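Local coordinates for protein RNA-dependent RNA Polymerase (Bombyx mori cytoplasmic polyhedrosis virus, PDB 6TZ0) that copies RNA from an RNA template, making fully conservative plus strands of the viral genome and, after core assembly, probably the complementary minus strands, at residues D1153-A1158 with F1181-I1186; N1070-D1075 with C1174-N1179. All blocks are in the same frame, centred on the assembly; numbering follows the deposited sequence.

Helix 1174-1188 serves both contacts: residues 1174-1179 belong to interaction 2 and residues 1181-1186 to interaction 1. The four segments alternate along the chain, in the order 1070-1075, 1153-1158, 1174-1179, 1181-1186, so two earlier chain segments lie along successive parts of one helix. The centres of the contacts are about 10 Å apart and the two segments meet directly, Val1156 CG1 packing 4.0 Å from Leu1071 CG. Pro1155 O also lies 3.7 Å from Asn1179 CB, joining the loop of interaction 1 to the helix segment of interaction 2. Interaction 1 is largely buried and interaction 2 is at the surface; both lie away from the metal- and nucleotide-binding residues.

Interaction 1: D1153-A1158 with F1181-I1186; sequences DNPVSA and FSYLHI
One face of the Tyr1183 ring lies against the backbone around Asn1154 and Pro1155. Pro1155 CA sits 3.9 Å from the ring centroid and 24° off the ring normal, which meets the geometry of a CH-pi contact, and Asn1154 O approaches the same face, 3.6 Å from Tyr1183 CE1. At the ring edge, close to its plane, is the methyl of Ala1158. With CG anti to the backbone N of Tyr1183 (chi1 177°), the ring projects from the helix along the loop, and its hydroxyl is hydrogen-bonded to Ser1152 O, a polar end buried with the rest of the residue. The CB atoms of Pro1155 and Tyr1183 stand 3.9 Å apart, and Pro1155 CG reaches toward CD2, so the pyrrolidine lies beside the root of the ring.

This places a short 3-10 turn, 1155-1158, against helix 1174-1188 in the C-terminal domain, the bracelet of reoviral polymerases. Leu1062 of helix 1054-1062 packs on Tyr1183, Ala1158 and Ile1186 together, adding a third element to the apolar cluster.

The turn is braced from within. Ser1157 OG donates to Asn1154 O over 2.9 Å, almost straight onto the carbonyl (C=O...donor angle 168°), and is also hydrogen-bonded to Ser1152 OG. A weak bond from Val1156 N to Asn1154 OD1 (3.4 Å) has the pattern of an Asx turn. On the helix, Ala1158 CB also meets Ile1186 CD1 at 4.1 Å, one turn after Ser1182, and Ser1182 OG at 3.7 Å, whose hydroxyl is hydrogen-bonded to Asn1179 O.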
loop_
_atom_site.group_PDB
_atom_site.type_symbol
_atom_site.label_atom_id
_atom_site.label_comp_id
_atom_site.label_asym_id
_atom_site.label_seq_id
_atom_site.Cartn_x
_atom_site.Cartn_y
_atom_site.Cartn_z
ATOM N N ASP A 1153 -23.067 3.310 -22.249
ATOM C CA ASP A 1153 -21.975 2.645 -22.941
ATOM C C ASP A 1153 -22.428 1.884 -24.175
ATOM O O ASP A 1153 -21.595 1.257 -24.835
ATOM C CB ASP A 1153 -21.273 1.667 -21.996
ATOM C CG ASP A 1153 -20.515 2.361 -20.892
ATOM O OD1 ASP A 1153 -20.056 3.501 -21.107
ATOM O OD2 ASP A 1153 -20.370 1.759 -19.808
ATOM N N ASN A 1154 -23.716 1.910 -24.499
ATOM C CA ASN A 1154 -24.246 1.028 -25.518
ATOM C C ASN A 1154 -24.522 1.825 -26.779
ATOM O O ASN A 1154 -25.246 2.829 -26.719
ATOM C CB ASN A 1154 -25.519 0.358 -25.022
ATOM C CG ASN A 1154 -25.890 -0.868 -25.830
ATOM O OD1 ASN A 1154 -25.208 -1.231 -26.780
ATOM N ND2 ASN A 1154 -26.975 -1.520 -25.442
ATOM N N PRO A 1155 -23.966 1.434 -27.929
ATOM C CA PRO A 1155 -24.309 2.110 -29.189
ATOM C C PRO A 1155 -25.727 1.858 -29.672
ATOM O O PRO A 1155 -26.165 2.537 -30.606
ATOM C CB PRO A 1155 -23.289 1.535 -30.175
ATOM C CG PRO A 1155 -22.162 1.083 -29.327
ATOM C CD PRO A 1155 -22.783 0.575 -28.078
ATOM N N VAL A 1156 -26.452 0.905 -29.081
ATOM C CA VAL A 1156 -27.819 0.613 -29.488
ATOM C C VAL A 1156 -28.764 1.733 -29.057
ATOM O O VAL A 1156 -29.817 1.932 -29.669
ATOM C CB VAL A 1156 -28.208 -0.772 -28.923
ATOM C CG1 VAL A 1156 -29.608 -1.215 -29.336
ATOM C CG2 VAL A 1156 -27.198 -1.815 -29.364
ATOM N N SER A 1157 -28.373 2.536 -28.067
ATOM C CA SER A 1157 -29.205 3.634 -27.593
ATOM C C SER A 1157 -29.356 4.771 -28.599
ATOM O O SER A 1157 -30.168 5.671 -28.367
ATOM C CB SER A 1157 -28.635 4.188 -26.292
ATOM O OG SER A 1157 -27.381 4.801 -26.516
ATOM N N ALA A 1158 -28.612 4.755 -29.701
ATOM C CA ALA A 1158 -28.726 5.769 -30.734
ATOM C C ALA A 1158 -29.547 5.326 -31.935
ATOM O O ALA A 1158 -29.677 6.100 -32.886
ATOM C CB ALA A 1158 -27.338 6.192 -31.211
ATOM N N PHE A 1181 -21.763 3.788 -35.868
ATOM C CA PHE A 1181 -21.649 5.007 -36.676
ATOM C C PHE A 1181 -22.507 6.133 -36.120
ATOM O O PHE A 1181 -22.010 7.236 -35.840
ATOM C CB PHE A 1181 -22.073 4.741 -38.121
ATOM C CG PHE A 1181 -21.087 3.960 -38.929
ATOM C CD1 PHE A 1181 -19.828 3.661 -38.444
ATOM C CD2 PHE A 1181 -21.417 3.571 -40.212
ATOM C CE1 PHE A 1181 -18.934 2.957 -39.211
ATOM C CE2 PHE A 1181 -20.527 2.876 -40.985
ATOM C CZ PHE A 1181 -19.279 2.576 -40.486
ATOM N N SER A 1182 -23.790 5.846 -35.907
ATOM C CA SER A 1182 -24.718 6.844 -35.390
ATOM C C SER A 1182 -24.363 7.274 -33.970
ATOM O O SER A 1182 -24.418 8.465 -33.650
ATOM C CB SER A 1182 -26.133 6.287 -35.456
ATOM O OG SER A 1182 -26.252 5.155 -34.622
ATOM N N TYR A 1183 -23.942 6.330 -33.126
ATOM C CA TYR A 1183 -23.646 6.625 -31.725
ATOM C C TYR A 1183 -22.430 7.528 -31.583
ATOM O O TYR A 1183 -22.467 8.531 -30.854
ATOM C CB TYR A 1183 -23.436 5.311 -30.976
ATOM C CG TYR A 1183 -23.045 5.437 -29.528
ATOM C CD1 TYR A 1183 -23.961 5.855 -28.579
ATOM C CD2 TYR A 1183 -21.777 5.080 -29.104
ATOM C CE1 TYR A 1183 -23.615 5.950 -27.259
ATOM C CE2 TYR A 1183 -21.421 5.172 -27.787
ATOM C CZ TYR A 1183 -22.345 5.606 -26.869
ATOM O OH TYR A 1183 -21.995 5.698 -25.547
ATOM N N LEU A 1184 -21.348 7.192 -32.284
ATOM C CA LEU A 1184 -20.141 8.005 -32.227
ATOM C C LEU A 1184 -20.336 9.363 -32.885
ATOM O O LEU A 1184 -19.758 10.351 -32.418
ATOM C CB LEU A 1184 -18.980 7.251 -32.869
ATOM C CG LEU A 1184 -18.100 6.340 -32.011
ATOM C CD1 LEU A 1184 -18.839 5.178 -31.416
ATOM C CD2 LEU A 1184 -17.021 5.812 -32.896
ATOM N N HIS A 1185 -21.159 9.448 -33.938
ATOM C CA HIS A 1185 -21.430 10.761 -34.518
ATOM C C HIS A 1185 -22.265 11.632 -33.593
ATOM O O HIS A 1185 -22.059 12.848 -33.532
ATOM C CB HIS A 1185 -22.128 10.621 -35.864
ATOM C CG HIS A 1185 -22.417 11.932 -36.525
ATOM N ND1 HIS A 1185 -23.599 12.614 -36.335
ATOM C CD2 HIS A 1185 -21.671 12.700 -37.353
ATOM C CE1 HIS A 1185 -23.576 13.735 -37.031
ATOM N NE2 HIS A 1185 -22.416 13.812 -37.656
ATOM N N ILE A 1186 -23.218 11.039 -32.877
ATOM C CA ILE A 1186 -24.059 11.842 -32.002
ATOM C C ILE A 1186 -23.280 12.309 -30.777
ATOM O O ILE A 1186 -23.403 13.467 -30.368
ATOM C CB ILE A 1186 -25.341 11.071 -31.646
ATOM C CG1 ILE A 1186 -26.229 10.994 -32.884
ATOM C CG2 ILE A 1186 -26.116 11.752 -30.546
ATOM C CD1 ILE A 1186 -27.321 9.980 -32.787
#

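Interaction 2: N1070-D1075 with C1174-N1179; sequences NLLRLD and CRALYN
Leu1072 reaches across to Arg1175 and Ala1176. Its CB points toward helix 1174-1188, and CG, set anti to the carbonyl carbon (chi1 -66°), comes within 3.9 Å of Arg1175 NH1. The terminal CD1 does most of the touching: it meets NH1 of Arg1175 at 3.4 Å and, on the helix surface, the methyl of Ala1176 at 3.9 Å. The first of these is a methyl against the edge of the guanidinium, near its plane, and therefore van der Waals packing against a charged group, while the second is apolar.

Leu1071 adds a second methyl to the same edge, its CD1 lying 3.5 Å from Arg1175 NH1. Both leucines run at roughly right angles to the arginine, whose chain is extended from CG to NE and carries the guanidinium from the helix to the side of the leucines.

The arrangement joins the loop leading into helix 1074-1080 to the start of helix 1174-1188, both in the C-terminal bracelet domain of the polymerase, and the two helices continue the packing beyond it through Val1076 on Ala1176 and Ile1079 on Leu1177.

At the other end of the contact Asp1075 points its CB toward the helix, and OD2 lies against Ala1176 CB, the residue whose CA is nearest its own, 6.6 Å from Asp1075 CA. This carboxylate is not paired with the arginine: Asp1075 OD2 and Arg1175 NH1 are 7.9 Å apart. Gln1173 also touches the Asp1075 side chain.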
loop_
_atom_site.group_PDB
_atom_site.type_symbol
_atom_site.label_atom_id
_atom_site.label_comp_id
_atom_site.label_asym_id
_atom_site.label_seq_id
_atom_site.Cartn_x
_atom_site.Cartn_y
_atom_site.Cartn_z
ATOM N N ASN A 1070 -27.826 -5.200 -22.503
ATOM C CA ASN A 1070 -26.872 -5.637 -23.516
ATOM C C ASN A 1070 -27.652 -6.274 -24.667
ATOM O O ASN A 1070 -27.832 -7.492 -24.728
ATOM C CB ASN A 1070 -25.811 -6.572 -22.903
ATOM C CG ASN A 1070 -26.407 -7.653 -22.019
ATOM O OD1 ASN A 1070 -27.624 -7.752 -21.864
ATOM N ND2 ASN A 1070 -25.545 -8.476 -21.440
ATOM N N LEU A 1071 -28.116 -5.426 -25.588
ATOM C CA LEU A 1071 -28.924 -5.900 -26.707
ATOM C C LEU A 1071 -28.067 -6.678 -27.697
ATOM O O LEU A 1071 -28.285 -7.874 -27.926
ATOM C CB LEU A 1071 -29.618 -4.708 -27.379
ATOM C CG LEU A 1071 -30.813 -4.857 -28.337
ATOM C CD1 LEU A 1071 -30.435 -5.228 -29.770
ATOM C CD2 LEU A 1071 -31.809 -5.857 -27.774
ATOM N N LEU A 1072 -27.079 -6.016 -28.289
ATOM C CA LEU A 1072 -26.042 -6.672 -29.071
ATOM C C LEU A 1072 -24.732 -6.510 -28.319
ATOM O O LEU A 1072 -24.268 -5.384 -28.112
ATOM C CB LEU A 1072 -25.938 -6.081 -30.475
ATOM C CG LEU A 1072 -27.129 -6.297 -31.403
ATOM C CD1 LEU A 1072 -26.913 -5.562 -32.709
ATOM C CD2 LEU A 1072 -27.347 -7.780 -31.645
ATOM N N ARG A 1073 -24.155 -7.624 -27.887
ATOM C CA ARG A 1073 -22.920 -7.598 -27.116
ATOM C C ARG A 1073 -21.780 -8.286 -27.845
ATOM O O ARG A 1073 -20.652 -7.784 -27.836
ATOM C CB ARG A 1073 -23.146 -8.248 -25.741
ATOM C CG ARG A 1073 -21.923 -8.266 -24.845
ATOM C CD ARG A 1073 -21.476 -6.851 -24.528
ATOM N NE ARG A 1073 -22.465 -6.120 -23.741
ATOM C CZ ARG A 1073 -22.462 -4.802 -23.574
ATOM N NH1 ARG A 1073 -23.399 -4.221 -22.841
ATOM N NH2 ARG A 1073 -21.525 -4.060 -24.147
ATOM N N LEU A 1074 -22.050 -9.411 -28.500
ATOM C CA LEU A 1074 -20.996 -10.124 -29.208
ATOM C C LEU A 1074 -20.644 -9.413 -30.511
ATOM O O LEU A 1074 -19.464 -9.226 -30.834
ATOM C CB LEU A 1074 -21.444 -11.566 -29.454
ATOM C CG LEU A 1074 -20.455 -12.670 -29.825
ATOM C CD1 LEU A 1074 -20.960 -13.979 -29.253
ATOM C CD2 LEU A 1074 -20.291 -12.801 -31.320
ATOM N N ASP A 1075 -21.660 -8.966 -31.250
ATOM C CA ASP A 1075 -21.435 -8.429 -32.588
ATOM C C ASP A 1075 -20.920 -6.992 -32.533
ATOM O O ASP A 1075 -20.234 -6.533 -33.453
ATOM C CB ASP A 1075 -22.728 -8.525 -33.400
ATOM C CG ASP A 1075 -22.514 -8.269 -34.875
ATOM O OD1 ASP A 1075 -21.931 -9.140 -35.553
ATOM O OD2 ASP A 1075 -22.943 -7.208 -35.364
ATOM N N CYS A 1174 -24.132 -5.512 -40.285
ATOM C CA CYS A 1174 -24.398 -4.130 -40.656
ATOM C C CYS A 1174 -25.109 -3.368 -39.553
ATOM O O CYS A 1174 -24.884 -2.165 -39.410
ATOM C CB CYS A 1174 -25.240 -4.065 -41.927
ATOM S SG CYS A 1174 -24.387 -4.540 -43.429
ATOM N N ARG A 1175 -25.951 -4.048 -38.772
ATOM C CA ARG A 1175 -26.834 -3.360 -37.833
ATOM C C ARG A 1175 -26.051 -2.724 -36.693
ATOM O O ARG A 1175 -26.191 -1.522 -36.428
ATOM C CB ARG A 1175 -27.880 -4.342 -37.305
ATOM C CG ARG A 1175 -28.951 -3.733 -36.416
ATOM C CD ARG A 1175 -30.019 -4.762 -36.081
ATOM N NE ARG A 1175 -31.108 -4.201 -35.287
ATOM C CZ ARG A 1175 -31.165 -4.226 -33.958
ATOM N NH1 ARG A 1175 -30.201 -4.800 -33.257
ATOM N NH2 ARG A 1175 -32.199 -3.686 -33.330
ATOM N N ALA A 1176 -25.184 -3.502 -36.046
ATOM C CA ALA A 1176 -24.342 -2.991 -34.973
ATOM C C ALA A 1176 -23.325 -1.973 -35.466
ATOM O O ALA A 1176 -23.026 -1.005 -34.760
ATOM C CB ALA A 1176 -23.620 -4.150 -34.296
ATOM N N LEU A 1177 -22.816 -2.192 -36.677
ATOM C CA LEU A 1177 -21.853 -1.292 -37.300
ATOM C C LEU A 1177 -22.456 0.083 -37.555
ATOM O O LEU A 1177 -21.820 1.099 -37.295
ATOM C CB LEU A 1177 -21.352 -1.883 -38.615
ATOM C CG LEU A 1177 -20.395 -1.009 -39.425
ATOM C CD1 LEU A 1177 -19.060 -0.878 -38.714
ATOM C CD2 LEU A 1177 -20.200 -1.580 -40.817
ATOM N N TYR A 1178 -23.689 0.117 -38.052
ATOM C CA TYR A 1178 -24.362 1.386 -38.301
ATOM C C TYR A 1178 -24.809 2.035 -36.997
ATOM O O TYR A 1178 -24.856 3.268 -36.904
ATOM C CB TYR A 1178 -25.565 1.175 -39.218
ATOM C CG TYR A 1178 -25.264 0.638 -40.601
ATOM C CD1 TYR A 1178 -23.997 0.731 -41.160
ATOM C CD2 TYR A 1178 -26.252 -0.010 -41.333
ATOM C CE1 TYR A 1178 -23.732 0.217 -42.413
ATOM C CE2 TYR A 1178 -25.995 -0.529 -42.582
ATOM C CZ TYR A 1178 -24.732 -0.413 -43.115
ATOM O OH TYR A 1178 -24.468 -0.918 -44.363
ATOM N N ASN A 1179 -25.130 1.221 -35.983
ATOM C CA ASN A 1179 -25.424 1.762 -34.658
ATOM C C ASN A 1179 -24.207 2.442 -34.054
ATOM O O ASN A 1179 -24.328 3.484 -33.406
ATOM C CB ASN A 1179 -25.915 0.656 -33.727
ATOM C CG ASN A 1179 -27.299 0.181 -34.066
ATOM O OD1 ASN A 1179 -28.158 0.970 -34.445
ATOM N ND2 ASN A 1179 -27.535 -1.110 -33.905
#